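Local coordinates for protein HAD hydrolase, family IA, variant 3 (Entamoeba histolytica, PDB 6W04) that probably acts as a magnesium-dependent hydrolase of the haloacid dehalogenase superfamily, with a magnesium ion bound in its active site, at residues N74-M79 against W113-V118; M81-K86 against I120-L125; L87-I92 against T208-T213; N102-I107 against L157-S162; G181-G186 against V218-N223. One frame throughout, in Å; residues are numbered along the deposited sequence. Where two conformers were deposited one is given.

Contact 1: residues N74-M79 against W113-V118; sequences NLYRTM and WGNVQV
R77 and N115 join helices 62-82 and 113-123 in a buried helix-helix contact, where 74-79 and 113-118 run almost parallel, their short axes 3° apart and 10.0 Å from each other. In the conformer described here, one of two, R77 reaches across with its chain bent at chi3 (-143°), which brings NE to N115 OD1 at 2.7 Å in a fairly straight bond, N-H...O 157°. The oxygen lies close to the guanidinium plane, while the amide itself is turned steeply against that plane. With no side chain at G114, the guanidinium can lie with one face over its CA. R77 NH1 also makes a salt bridge to E70. One turn on from G114, V118 CG2 packs against R77 CG at 3.8 Å. The other end of the N115 amide, ND2, lies 3.6 Å from Y76 CE2, meeting the ring obliquely, and donates to E73. Y76 points its hydroxyl elsewhere, to D15, and its ring stacks with H19, with the magnesium ligand N9 beside it. Helix 62-82 is thus joined to the helix that follows strand 105-112, beside the metal site of a HAD-type alpha/beta fold.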
# COMPACT_ATOMS: atom_id res chain seq x y z
N ASN A 74 0.27 -15.81 -6.20
CA ASN A 74 0.94 -16.28 -7.40
C ASN A 74 0.21 -15.81 -8.66
O ASN A 74 0.85 -15.39 -9.64
CB ASN A 74 1.05 -17.80 -7.37
CG ASN A 74 1.57 -18.36 -8.66
OD1 ASN A 74 0.92 -19.20 -9.29
ND2 ASN A 74 2.73 -17.89 -9.09
N LEU A 75 -1.12 -15.87 -8.67
CA LEU A 75 -1.87 -15.36 -9.81
C LEU A 75 -1.64 -13.86 -9.98
O LEU A 75 -1.36 -13.37 -11.08
CB LEU A 75 -3.36 -15.68 -9.66
CG LEU A 75 -4.38 -15.14 -10.70
CD1 LEU A 75 -3.99 -15.46 -12.14
CD2 LEU A 75 -5.81 -15.69 -10.42
N TYR A 76 -1.72 -13.11 -8.88
CA TYR A 76 -1.51 -11.67 -8.93
C TYR A 76 -0.12 -11.31 -9.47
O TYR A 76 -0.00 -10.45 -10.36
CB TYR A 76 -1.71 -11.07 -7.53
CG TYR A 76 -1.15 -9.69 -7.37
CD1 TYR A 76 -1.84 -8.58 -7.85
CD2 TYR A 76 0.08 -9.48 -6.74
CE1 TYR A 76 -1.31 -7.29 -7.72
CE2 TYR A 76 0.61 -8.18 -6.57
CZ TYR A 76 -0.12 -7.09 -7.08
OH TYR A 76 0.36 -5.81 -6.95
N ARG A 77 0.93 -11.95 -8.95
CA ARG A 77 2.29 -11.64 -9.39
C ARG A 77 2.47 -11.88 -10.88
O ARG A 77 3.15 -11.12 -11.56
CB ARG A 77 3.32 -12.50 -8.66
CG ARG A 77 3.54 -12.13 -7.27
CD ARG A 77 4.38 -13.20 -6.61
NE ARG A 77 3.92 -13.36 -5.25
CZ ARG A 77 3.88 -14.52 -4.61
NH1 ARG A 77 3.44 -14.56 -3.37
NH2 ARG A 77 4.30 -15.63 -5.21
N THR A 78 1.90 -12.98 -11.37
CA THR A 78 2.02 -13.33 -12.78
C THR A 78 1.32 -12.29 -13.65
O THR A 78 1.88 -11.83 -14.65
CB THR A 78 1.43 -14.73 -12.98
OG1 THR A 78 2.20 -15.65 -12.22
CG2 THR A 78 1.48 -15.12 -14.43
N MET A 79 0.11 -11.91 -13.25
CA MET A 79 -0.64 -10.89 -13.99
C MET A 79 0.05 -9.52 -13.94
O MET A 79 0.17 -8.83 -14.96
CB MET A 79 -2.06 -10.79 -13.44
CG MET A 79 -2.87 -12.10 -13.60
SD MET A 79 -3.31 -12.51 -15.33
CE MET A 79 -4.09 -10.96 -15.83
N TRP A 113 7.13 -10.94 0.93
CA TRP A 113 8.33 -10.83 0.09
C TRP A 113 8.06 -11.28 -1.35
O TRP A 113 8.60 -10.70 -2.30
CB TRP A 113 9.48 -11.65 0.68
CG TRP A 113 10.59 -11.70 -0.33
CD1 TRP A 113 10.92 -12.76 -1.14
CD2 TRP A 113 11.46 -10.62 -0.68
NE1 TRP A 113 11.98 -12.40 -1.95
CE2 TRP A 113 12.33 -11.10 -1.68
CE3 TRP A 113 11.61 -9.30 -0.23
CZ2 TRP A 113 13.31 -10.29 -2.27
CZ3 TRP A 113 12.60 -8.50 -0.80
CH2 TRP A 113 13.43 -9.00 -1.82
N GLY A 114 7.28 -12.36 -1.53
CA GLY A 114 6.96 -12.81 -2.88
C GLY A 114 6.54 -11.67 -3.80
O GLY A 114 7.06 -11.52 -4.92
N ASN A 115 5.60 -10.84 -3.33
CA ASN A 115 5.12 -9.74 -4.16
C ASN A 115 6.18 -8.65 -4.29
O ASN A 115 6.37 -8.08 -5.38
CB ASN A 115 3.82 -9.16 -3.57
CG ASN A 115 2.62 -10.03 -3.85
OD1 ASN A 115 2.72 -11.07 -4.51
ND2 ASN A 115 1.45 -9.62 -3.33
N VAL A 116 6.91 -8.37 -3.20
CA VAL A 116 7.92 -7.31 -3.22
C VAL A 116 9.01 -7.63 -4.24
O VAL A 116 9.51 -6.75 -4.94
CB VAL A 116 8.50 -7.09 -1.81
CG1 VAL A 116 9.71 -6.17 -1.88
CG2 VAL A 116 7.45 -6.52 -0.85
N GLN A 117 9.39 -8.91 -4.32
CA GLN A 117 10.35 -9.34 -5.33
C GLN A 117 9.88 -8.95 -6.73
O GLN A 117 10.67 -8.47 -7.55
CB GLN A 117 10.56 -10.86 -5.22
CG GLN A 117 11.65 -11.44 -6.09
CD GLN A 117 11.98 -12.90 -5.76
OE1 GLN A 117 12.51 -13.21 -4.69
NE2 GLN A 117 11.70 -13.78 -6.69
N VAL A 118 8.59 -9.13 -7.01
CA VAL A 118 8.07 -8.74 -8.31
C VAL A 118 8.10 -7.22 -8.47
O VAL A 118 8.49 -6.71 -9.53
CB VAL A 118 6.65 -9.33 -8.49
CG1 VAL A 118 5.92 -8.68 -9.66
CG2 VAL A 118 6.76 -10.83 -8.73

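Contact 2: residues M81-K86 against I120-L125; sequences MKSDIK and IQKYHL
K122 NZ is gripped by two backbone carbonyls where helix 62-82 runs out into the loop, M81 O at 3.0 Å and S83 O at 2.8 Å. The ammonium sits above both carbonyl planes instead of lying on a lone pair. K122 gets there with an almost fully extended chain that turns at chi4 (68°). In the conformer described here, one of two, the M81 side chain slides past it in the opposite direction, and M81 CE comes up against the Q121 amide, 3.4 Å from Q121 NE2, the two side chains crossing at about a right angle. Y123 makes the third polar link: its OH donates to I85 O at 2.7 Å, again from above the carbonyl plane, with the oxygen at the edge of the ring. In the HAD fold these bonds tie the exit of helix 62-82 to the last turn of helix 113-123, and the lysine's charge is probably favourable near that helix end, M81 lying in the last turn and S83 just beyond it. In the second shell, K122 CG lies over one face of the Y123 ring, 3.9 Å above its plane. S83 OG bonds back to L80 O and weakly accepts from I85 N.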
# COMPACT_ATOMS: atom_id res chain seq x y z
N MET A 81 3.24 -8.84 -13.49
CA MET A 81 4.45 -8.83 -14.32
C MET A 81 4.13 -8.63 -15.79
O MET A 81 4.85 -7.92 -16.50
CB MET A 81 5.23 -10.14 -14.12
CG MET A 81 6.34 -10.04 -13.11
SD MET A 81 7.64 -8.93 -13.67
CE MET A 81 8.91 -9.34 -12.49
N LYS A 82 3.07 -9.27 -16.29
CA LYS A 82 2.82 -9.08 -17.72
C LYS A 82 1.94 -7.87 -18.01
O LYS A 82 1.86 -7.46 -19.17
CB LYS A 82 2.22 -10.33 -18.36
CG LYS A 82 0.92 -10.83 -17.81
CD LYS A 82 0.60 -12.19 -18.46
CE LYS A 82 -0.52 -12.91 -17.73
NZ LYS A 82 -0.96 -14.14 -18.44
N SER A 83 1.35 -7.26 -16.98
CA SER A 83 0.55 -6.05 -17.13
C SER A 83 1.45 -4.85 -17.49
O SER A 83 2.68 -4.93 -17.46
CB SER A 83 -0.21 -5.74 -15.84
OG SER A 83 0.68 -5.12 -14.92
N ASP A 84 0.81 -3.73 -17.86
CA ASP A 84 1.55 -2.49 -18.10
C ASP A 84 1.24 -1.46 -17.02
O ASP A 84 1.37 -0.26 -17.24
CB ASP A 84 1.29 -1.93 -19.50
CG ASP A 84 -0.15 -1.46 -19.70
OD1 ASP A 84 -0.95 -1.52 -18.74
OD2 ASP A 84 -0.48 -1.02 -20.82
N ILE A 85 0.80 -1.92 -15.86
CA ILE A 85 0.60 -1.00 -14.73
C ILE A 85 1.93 -0.34 -14.40
O ILE A 85 2.93 -1.01 -14.18
CB ILE A 85 0.03 -1.76 -13.54
CG1 ILE A 85 -1.34 -2.33 -13.90
CG2 ILE A 85 -0.01 -0.85 -12.29
CD1 ILE A 85 -1.81 -3.41 -12.90
N LYS A 86 1.94 0.99 -14.41
CA LYS A 86 3.14 1.78 -14.21
C LYS A 86 3.11 2.44 -12.83
O LYS A 86 2.05 2.55 -12.19
CB LYS A 86 3.27 2.87 -15.28
CG LYS A 86 3.48 2.33 -16.68
CD LYS A 86 3.41 3.44 -17.72
CE LYS A 86 3.55 2.87 -19.13
NZ LYS A 86 2.52 1.82 -19.41
N ILE A 120 10.13 -4.98 -7.12
CA ILE A 120 11.51 -4.53 -7.37
C ILE A 120 11.92 -4.88 -8.79
O ILE A 120 12.48 -4.06 -9.52
CB ILE A 120 12.47 -5.15 -6.34
CG1 ILE A 120 12.13 -4.65 -4.93
CG2 ILE A 120 13.93 -4.85 -6.71
CD1 ILE A 120 12.79 -5.46 -3.80
N GLN A 121 11.66 -6.13 -9.20
CA GLN A 121 12.01 -6.59 -10.53
C GLN A 121 11.33 -5.75 -11.61
O GLN A 121 11.98 -5.24 -12.53
CB GLN A 121 11.61 -8.06 -10.65
CG GLN A 121 12.50 -8.98 -11.45
CD GLN A 121 12.26 -10.46 -11.09
OE1 GLN A 121 13.07 -11.32 -11.44
NE2 GLN A 121 11.15 -10.75 -10.39
N LYS A 122 10.01 -5.58 -11.50
CA LYS A 122 9.24 -4.95 -12.57
C LYS A 122 9.49 -3.44 -12.62
O LYS A 122 9.56 -2.85 -13.70
CB LYS A 122 7.74 -5.23 -12.37
CG LYS A 122 6.84 -4.58 -13.44
CD LYS A 122 5.35 -4.96 -13.26
CE LYS A 122 4.51 -4.38 -14.42
NZ LYS A 122 4.83 -5.03 -15.73
N TYR A 123 9.61 -2.80 -11.47
CA TYR A 123 9.68 -1.35 -11.45
C TYR A 123 11.09 -0.80 -11.25
O TYR A 123 11.25 0.43 -11.17
CB TYR A 123 8.72 -0.80 -10.38
CG TYR A 123 7.29 -1.17 -10.73
CD1 TYR A 123 6.67 -0.59 -11.83
CD2 TYR A 123 6.58 -2.13 -10.00
CE1 TYR A 123 5.36 -0.94 -12.19
CE2 TYR A 123 5.28 -2.49 -10.38
CZ TYR A 123 4.67 -1.89 -11.47
OH TYR A 123 3.38 -2.20 -11.85
N HIS A 124 12.11 -1.65 -11.20
CA HIS A 124 13.50 -1.18 -11.09
C HIS A 124 13.68 -0.30 -9.86
O HIS A 124 14.37 0.72 -9.89
CB HIS A 124 13.94 -0.44 -12.35
CG HIS A 124 13.54 -1.13 -13.61
ND1 HIS A 124 13.97 -2.40 -13.92
CD2 HIS A 124 12.72 -0.75 -14.62
CE1 HIS A 124 13.45 -2.76 -15.08
NE2 HIS A 124 12.69 -1.78 -15.53
N LEU A 125 13.06 -0.72 -8.76
CA LEU A 125 13.01 0.12 -7.56
C LEU A 125 14.38 0.45 -7.00
O LEU A 125 14.53 1.47 -6.33
CB LEU A 125 12.15 -0.56 -6.50
CG LEU A 125 10.65 -0.59 -6.79
CD1 LEU A 125 9.95 -1.25 -5.60
CD2 LEU A 125 10.06 0.82 -7.08

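Contact 3: residues L87-I92 against T208-T213; sequences LCDGAI and TFNEIT
C88 turns its sulfur anti to the backbone N (chi1 178°), and F209 swings its ring anti to its own carbonyl carbon (chi1 -64°); the two torsions bring SG to F209 CD2 at 3.7 Å. The sulfur approaches the ring obliquely, well off its normal, while C88 CB and D89 O lie at the ring edge, near its plane. A91 CB adds a further apolar touch at CD2. The backbones are joined as well: F209 N donates to D89 O at 3.0 Å, with an N-H...O angle of 134°. A water gives one hydrogen bond to G90 O and another to F209 O, making a second bridge between the two segments. G90 comes close, its CA 3.1 Å from N210 OD1 and its C 3.5 Å from F209 CB; having no side chain, it lets the loops approach this near. It also has positive phi, as the third residue of the type II turn from C88 to A91, and serves as N-cap of helix 91-100. On the other side an ST turn shapes the start of 208-213, with T208 OG1 accepting from N210 N at 3.2 Å. The contact therefore joins the start of helix 91-100 to the loop between strand 205-206 and helix 214-222, with C88 bonded through its backbone to L12 and the F209 ring meeting F167 of strand 164-168 edge-to-face.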
# COMPACT_ATOMS: atom_id res chain seq x y z
N LEU A 87 4.28 2.91 -12.39
CA LEU A 87 4.31 3.75 -11.20
C LEU A 87 3.44 4.99 -11.42
O LEU A 87 3.42 5.55 -12.52
CB LEU A 87 5.74 4.16 -10.86
CG LEU A 87 6.64 3.09 -10.26
CD1 LEU A 87 8.06 3.62 -10.13
CD2 LEU A 87 6.13 2.62 -8.92
N CYS A 88 2.71 5.39 -10.38
CA CYS A 88 1.74 6.47 -10.47
C CYS A 88 2.38 7.73 -11.05
O CYS A 88 3.57 8.01 -10.85
CB CYS A 88 1.16 6.74 -9.07
SG CYS A 88 -0.01 8.10 -9.00
N ASP A 89 1.58 8.48 -11.82
CA ASP A 89 2.04 9.74 -12.41
C ASP A 89 2.70 10.62 -11.35
O ASP A 89 2.19 10.76 -10.24
CB ASP A 89 0.88 10.51 -13.05
CG ASP A 89 0.40 9.90 -14.35
OD1 ASP A 89 1.05 8.97 -14.87
OD2 ASP A 89 -0.65 10.36 -14.85
N GLY A 90 3.84 11.20 -11.71
CA GLY A 90 4.54 12.10 -10.81
C GLY A 90 5.40 11.44 -9.76
O GLY A 90 6.23 12.12 -9.15
N ALA A 91 5.25 10.13 -9.55
CA ALA A 91 6.00 9.47 -8.49
C ALA A 91 7.50 9.56 -8.72
O ALA A 91 8.26 9.99 -7.84
CB ALA A 91 5.56 8.02 -8.36
N ILE A 92 7.96 9.18 -9.92
CA ILE A 92 9.40 9.19 -10.19
C ILE A 92 9.96 10.59 -10.01
O ILE A 92 11.04 10.78 -9.43
CB ILE A 92 9.71 8.62 -11.59
CG1 ILE A 92 9.30 7.14 -11.65
CG2 ILE A 92 11.18 8.76 -11.92
CD1 ILE A 92 9.69 6.45 -12.95
N THR A 208 -2.80 12.18 -8.06
CA THR A 208 -1.48 11.69 -8.46
C THR A 208 -0.39 12.53 -7.80
O THR A 208 -0.66 13.60 -7.23
CB THR A 208 -1.28 11.73 -9.98
OG1 THR A 208 -0.93 13.06 -10.37
CG2 THR A 208 -2.53 11.29 -10.72
N PHE A 209 0.86 12.08 -7.91
CA PHE A 209 1.94 12.84 -7.30
C PHE A 209 2.30 14.11 -8.06
O PHE A 209 3.06 14.93 -7.54
CB PHE A 209 3.17 11.94 -7.11
CG PHE A 209 2.92 10.81 -6.14
CD1 PHE A 209 3.10 11.00 -4.78
CD2 PHE A 209 2.40 9.60 -6.59
CE1 PHE A 209 2.82 9.97 -3.87
CE2 PHE A 209 2.10 8.57 -5.70
CZ PHE A 209 2.32 8.75 -4.34
N ASN A 210 1.74 14.32 -9.26
CA ASN A 210 1.85 15.62 -9.92
C ASN A 210 1.20 16.73 -9.11
O ASN A 210 1.51 17.90 -9.34
CB ASN A 210 1.19 15.59 -11.31
CG ASN A 210 1.94 14.72 -12.30
OD1 ASN A 210 3.15 14.53 -12.19
ND2 ASN A 210 1.21 14.19 -13.28
N GLU A 211 0.32 16.39 -8.17
CA GLU A 211 -0.49 17.38 -7.47
C GLU A 211 0.09 17.78 -6.12
O GLU A 211 -0.57 18.50 -5.37
CB GLU A 211 -1.91 16.85 -7.31
CG GLU A 211 -2.59 16.52 -8.63
CD GLU A 211 -3.99 15.96 -8.42
OE1 GLU A 211 -4.26 15.45 -7.32
OE2 GLU A 211 -4.81 16.05 -9.36
N ILE A 212 1.29 17.33 -5.79
CA ILE A 212 1.91 17.64 -4.52
C ILE A 212 3.32 18.18 -4.78
O ILE A 212 3.99 17.76 -5.73
CB ILE A 212 1.94 16.39 -3.61
CG1 ILE A 212 2.32 16.76 -2.17
CG2 ILE A 212 2.87 15.30 -4.16
CD1 ILE A 212 1.33 17.67 -1.50
N THR A 213 3.75 19.14 -3.95
CA THR A 213 5.11 19.65 -3.98
C THR A 213 5.79 19.41 -2.64
O THR A 213 5.15 19.18 -1.62
CB THR A 213 5.15 21.16 -4.30
OG1 THR A 213 4.73 21.91 -3.15
CG2 THR A 213 4.25 21.50 -5.48
O HOH W 1 5.85 14.80 -8.95

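Contact 4: residues N102-I107 against L157-S162; sequences NIPFTI and LGVSIS
L157 and P104 carry most of this contact, with T106 as the third member. L157, just before the G158 Schellman turn, sends one methyl, CD1, down onto the start of strand 105-112. With CG anti to its carbonyl carbon (chi1 -65°) and the chain extended beyond it (chi2 -176°), that methyl lies along the backbone, 3.8 Å from F105 C and 4.0 Å from P104 C. P104 CB lies 4.1 Å from the same methyl. Two residues on, T106 CG2 meets CD1 at 3.9 Å, the two side chains crossing at a slant. T106 keeps its polar atom for another partner: OG1 is bonded to K133 O, which leaves the methyl to the leucine. Just before the strand, the P104 and V159 side chains slide past each other in opposite directions, P104 CG 4.1 Å from V159 CG1. F105, between P104 and T106, sends its CB away from the leucine. Between L157 and V159, G158 has a positive phi that turns the chain from the helix toward strand 164-168. L157 and V159 both also rest on strand 3-7, which pairs with strand 105-112 in the parallel sheet of this Rossmann-like fold. The touching side chains are apolar, with the leucine methyl also lying on backbone atoms, and there is no directional bond to fix the geometry, so the contact probably depends on fit and burial.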
# COMPACT_ATOMS: atom_id res chain seq x y z
N ASN A 102 17.98 15.96 -0.29
CA ASN A 102 18.54 15.20 0.83
C ASN A 102 17.45 14.85 1.85
O ASN A 102 17.68 14.89 3.07
CB ASN A 102 19.70 15.94 1.50
CG ASN A 102 20.85 16.25 0.54
OD1 ASN A 102 21.06 15.54 -0.45
ND2 ASN A 102 21.61 17.30 0.83
N ILE A 103 16.26 14.52 1.36
CA ILE A 103 15.14 14.08 2.17
C ILE A 103 14.98 12.57 1.97
O ILE A 103 14.57 12.13 0.89
CB ILE A 103 13.84 14.81 1.82
CG1 ILE A 103 14.00 16.32 2.03
CG2 ILE A 103 12.68 14.30 2.69
CD1 ILE A 103 12.71 17.09 1.91
N PRO A 104 15.28 11.76 2.98
CA PRO A 104 15.15 10.30 2.81
C PRO A 104 13.71 9.88 2.63
O PRO A 104 12.77 10.51 3.13
CB PRO A 104 15.74 9.74 4.11
CG PRO A 104 15.64 10.88 5.10
CD PRO A 104 15.83 12.13 4.29
N PHE A 105 13.52 8.77 1.91
CA PHE A 105 12.20 8.24 1.66
C PHE A 105 12.32 6.74 1.45
O PHE A 105 13.36 6.24 1.01
CB PHE A 105 11.53 8.90 0.44
CG PHE A 105 12.31 8.79 -0.85
CD1 PHE A 105 12.05 7.76 -1.75
CD2 PHE A 105 13.30 9.73 -1.18
CE1 PHE A 105 12.75 7.65 -2.96
CE2 PHE A 105 14.03 9.63 -2.39
CZ PHE A 105 13.75 8.59 -3.28
N THR A 106 11.25 6.03 1.77
CA THR A 106 11.25 4.60 1.51
C THR A 106 9.82 4.13 1.31
O THR A 106 8.86 4.89 1.47
CB THR A 106 11.92 3.83 2.66
OG1 THR A 106 12.13 2.48 2.23
CG2 THR A 106 11.04 3.82 3.94
N ILE A 107 9.70 2.85 0.98
CA ILE A 107 8.43 2.17 0.78
C ILE A 107 8.13 1.31 2.00
O ILE A 107 9.03 0.67 2.57
CB ILE A 107 8.49 1.30 -0.49
CG1 ILE A 107 8.45 2.17 -1.74
CG2 ILE A 107 7.32 0.27 -0.48
CD1 ILE A 107 8.91 1.43 -3.04
N LEU A 157 14.97 4.67 8.51
CA LEU A 157 15.57 5.87 7.93
C LEU A 157 16.26 6.75 8.97
O LEU A 157 16.89 7.74 8.60
CB LEU A 157 14.51 6.68 7.18
CG LEU A 157 13.92 5.99 5.95
CD1 LEU A 157 12.94 6.93 5.23
CD2 LEU A 157 15.03 5.55 5.01
N GLY A 158 16.15 6.40 10.25
CA GLY A 158 16.81 7.16 11.29
C GLY A 158 16.19 8.51 11.56
O GLY A 158 16.90 9.44 11.95
N VAL A 159 14.88 8.63 11.38
CA VAL A 159 14.16 9.90 11.48
C VAL A 159 13.06 9.76 12.52
O VAL A 159 12.71 8.67 12.95
CB VAL A 159 13.57 10.34 10.12
CG1 VAL A 159 14.68 10.55 9.09
CG2 VAL A 159 12.55 9.29 9.63
N SER A 160 12.51 10.91 12.93
CA SER A 160 11.42 10.94 13.89
C SER A 160 10.10 10.80 13.15
O SER A 160 9.86 11.50 12.16
CB SER A 160 11.46 12.24 14.70
OG SER A 160 10.14 12.75 14.88
N ILE A 161 9.24 9.88 13.62
CA ILE A 161 8.00 9.54 12.91
C ILE A 161 7.13 10.78 12.73
O ILE A 161 6.46 10.94 11.70
CB ILE A 161 7.23 8.41 13.63
CG1 ILE A 161 5.96 8.03 12.86
CG2 ILE A 161 6.83 8.83 15.06
CD1 ILE A 161 6.24 7.49 11.46
N SER A 162 7.12 11.68 13.71
CA SER A 162 6.19 12.79 13.66
C SER A 162 6.62 13.87 12.69
O SER A 162 5.89 14.85 12.50
CB SER A 162 5.98 13.39 15.06
OG SER A 162 7.21 13.78 15.63

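Contact 5: residues G181-G186 against V218-N223; sequences GATPIG and VDLIKN
T183 and I185 meet L220 and I221 where the last helix of the chain, 214-222, packs on strand 183-187 of the parallel sheet, the helix-on-sheet layer of a Rossmann-like HAD fold. The short axes lie 9.4 Å apart, their directions at 134°. L220 does most of the reaching from the helix. Its CG stands anti to the backbone N, and chi2 of 63° sends CD2 to the strand, where it lies between two residues: I185 CG1 at 3.6 Å and T183 CG2 at 3.7 Å. Both isoleucine and threonine cross the leucine obliquely. T183 places its two branches on different neighbours. Its CG2 is anti to the backbone N and faces L220, while OG1 is anti to the carbonyl carbon and faces I221. I185 places CG1 anti to its carbonyl carbon, and an extended chi2 carries CD1 along the leucine, 3.8 Å from L220 CD2. Around them, strand 164-168 pairs with strand 183-187 through backbone bonds, and its I165 touches both I185 and I221. P184, directed away from the helix, packs on helix 171-180 instead. I221 turns differently from L220: its CG1 is anti to the carbonyl carbon, and a chi2 of -90° leads CD1 toward the threonine, ending 3.5 Å from T183 OG1.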
# COMPACT_ATOMS: atom_id res chain seq x y z
N GLY A 181 1.86 8.60 14.51
CA GLY A 181 2.23 9.99 14.70
C GLY A 181 2.70 10.69 13.44
O GLY A 181 3.08 11.87 13.52
N ALA A 182 2.70 10.02 12.30
CA ALA A 182 3.05 10.66 11.03
C ALA A 182 1.86 11.45 10.47
O ALA A 182 0.73 11.37 10.97
CB ALA A 182 3.52 9.61 10.02
N THR A 183 2.12 12.23 9.43
CA THR A 183 1.09 13.06 8.80
C THR A 183 0.69 12.46 7.46
O THR A 183 1.53 12.40 6.54
CB THR A 183 1.59 14.49 8.61
OG1 THR A 183 1.82 15.09 9.90
CG2 THR A 183 0.56 15.33 7.85
N PRO A 184 -0.54 11.99 7.30
CA PRO A 184 -0.91 11.26 6.08
C PRO A 184 -1.47 12.18 5.00
O PRO A 184 -2.17 13.16 5.26
CB PRO A 184 -2.00 10.29 6.57
CG PRO A 184 -2.73 11.10 7.64
CD PRO A 184 -1.67 12.05 8.26
N ILE A 185 -1.14 11.83 3.76
CA ILE A 185 -1.73 12.44 2.57
C ILE A 185 -2.38 11.31 1.78
O ILE A 185 -1.71 10.33 1.44
CB ILE A 185 -0.68 13.19 1.73
CG1 ILE A 185 -0.05 14.33 2.54
CG2 ILE A 185 -1.31 13.69 0.42
CD1 ILE A 185 1.03 15.15 1.80
N GLY A 186 -3.68 11.43 1.53
CA GLY A 186 -4.39 10.35 0.87
C GLY A 186 -4.12 10.35 -0.63
O GLY A 186 -3.92 11.40 -1.24
N VAL A 218 6.11 20.01 3.35
CA VAL A 218 6.78 20.60 4.50
C VAL A 218 5.80 21.41 5.32
O VAL A 218 5.76 21.31 6.56
CB VAL A 218 7.98 21.45 4.04
CG1 VAL A 218 8.29 22.53 5.06
CG2 VAL A 218 9.21 20.56 3.82
N ASP A 219 4.97 22.20 4.65
CA ASP A 219 4.03 23.07 5.35
C ASP A 219 2.98 22.26 6.10
O ASP A 219 2.61 22.60 7.23
CB ASP A 219 3.36 24.04 4.38
CG ASP A 219 4.26 25.20 3.98
OD1 ASP A 219 4.47 25.42 2.77
OD2 ASP A 219 4.77 25.89 4.89
N LEU A 220 2.50 21.17 5.49
CA LEU A 220 1.51 20.33 6.16
C LEU A 220 2.03 19.83 7.50
O LEU A 220 1.28 19.80 8.49
CB LEU A 220 1.13 19.17 5.25
CG LEU A 220 -0.13 18.39 5.64
CD1 LEU A 220 -1.36 19.28 5.58
CD2 LEU A 220 -0.30 17.17 4.73
N ILE A 221 3.31 19.47 7.58
CA ILE A 221 3.89 19.01 8.84
C ILE A 221 3.99 20.17 9.83
O ILE A 221 3.59 20.05 10.99
CB ILE A 221 5.26 18.36 8.60
CG1 ILE A 221 5.13 17.14 7.69
CG2 ILE A 221 5.93 18.02 9.94
CD1 ILE A 221 4.88 15.83 8.41
N LYS A 222 4.55 21.30 9.39
CA LYS A 222 4.68 22.46 10.27
C LYS A 222 3.33 22.90 10.84
O LYS A 222 3.27 23.40 11.97
CB LYS A 222 5.35 23.62 9.53
N ASN A 223 2.26 22.71 10.08
CA ASN A 223 0.90 22.95 10.57
C ASN A 223 0.40 21.77 11.39
O ASN A 223 -0.53 21.90 12.19
CB ASN A 223 -0.04 23.22 9.40
CG ASN A 223 -0.00 24.67 8.95
OD1 ASN A 223 -1.03 25.34 8.90
ND2 ASN A 223 1.19 25.16 8.62

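How the contacts relate
Contacts 1 and 2 are successive levels of one helix pair, 62-82 with 113-123, their centres 10 Å apart and joined where V118 CG1 packs on M81 CG at 3.7 Å. Contact 2 passes to contact 3 through Y123 and L87, and to contact 4 through L125 and I107. Contacts 4 and 5, centres 13 Å apart, touch where I161 and S162 meet G181, A182 and I221; I212 and I185 link contact 3 to contact 5. Contacts 1 and 5 lie on opposite sides of the chain's centre. The magnesium is about 10 Å from the side chains of both Y76 in contact 1 and F209 in contact 3.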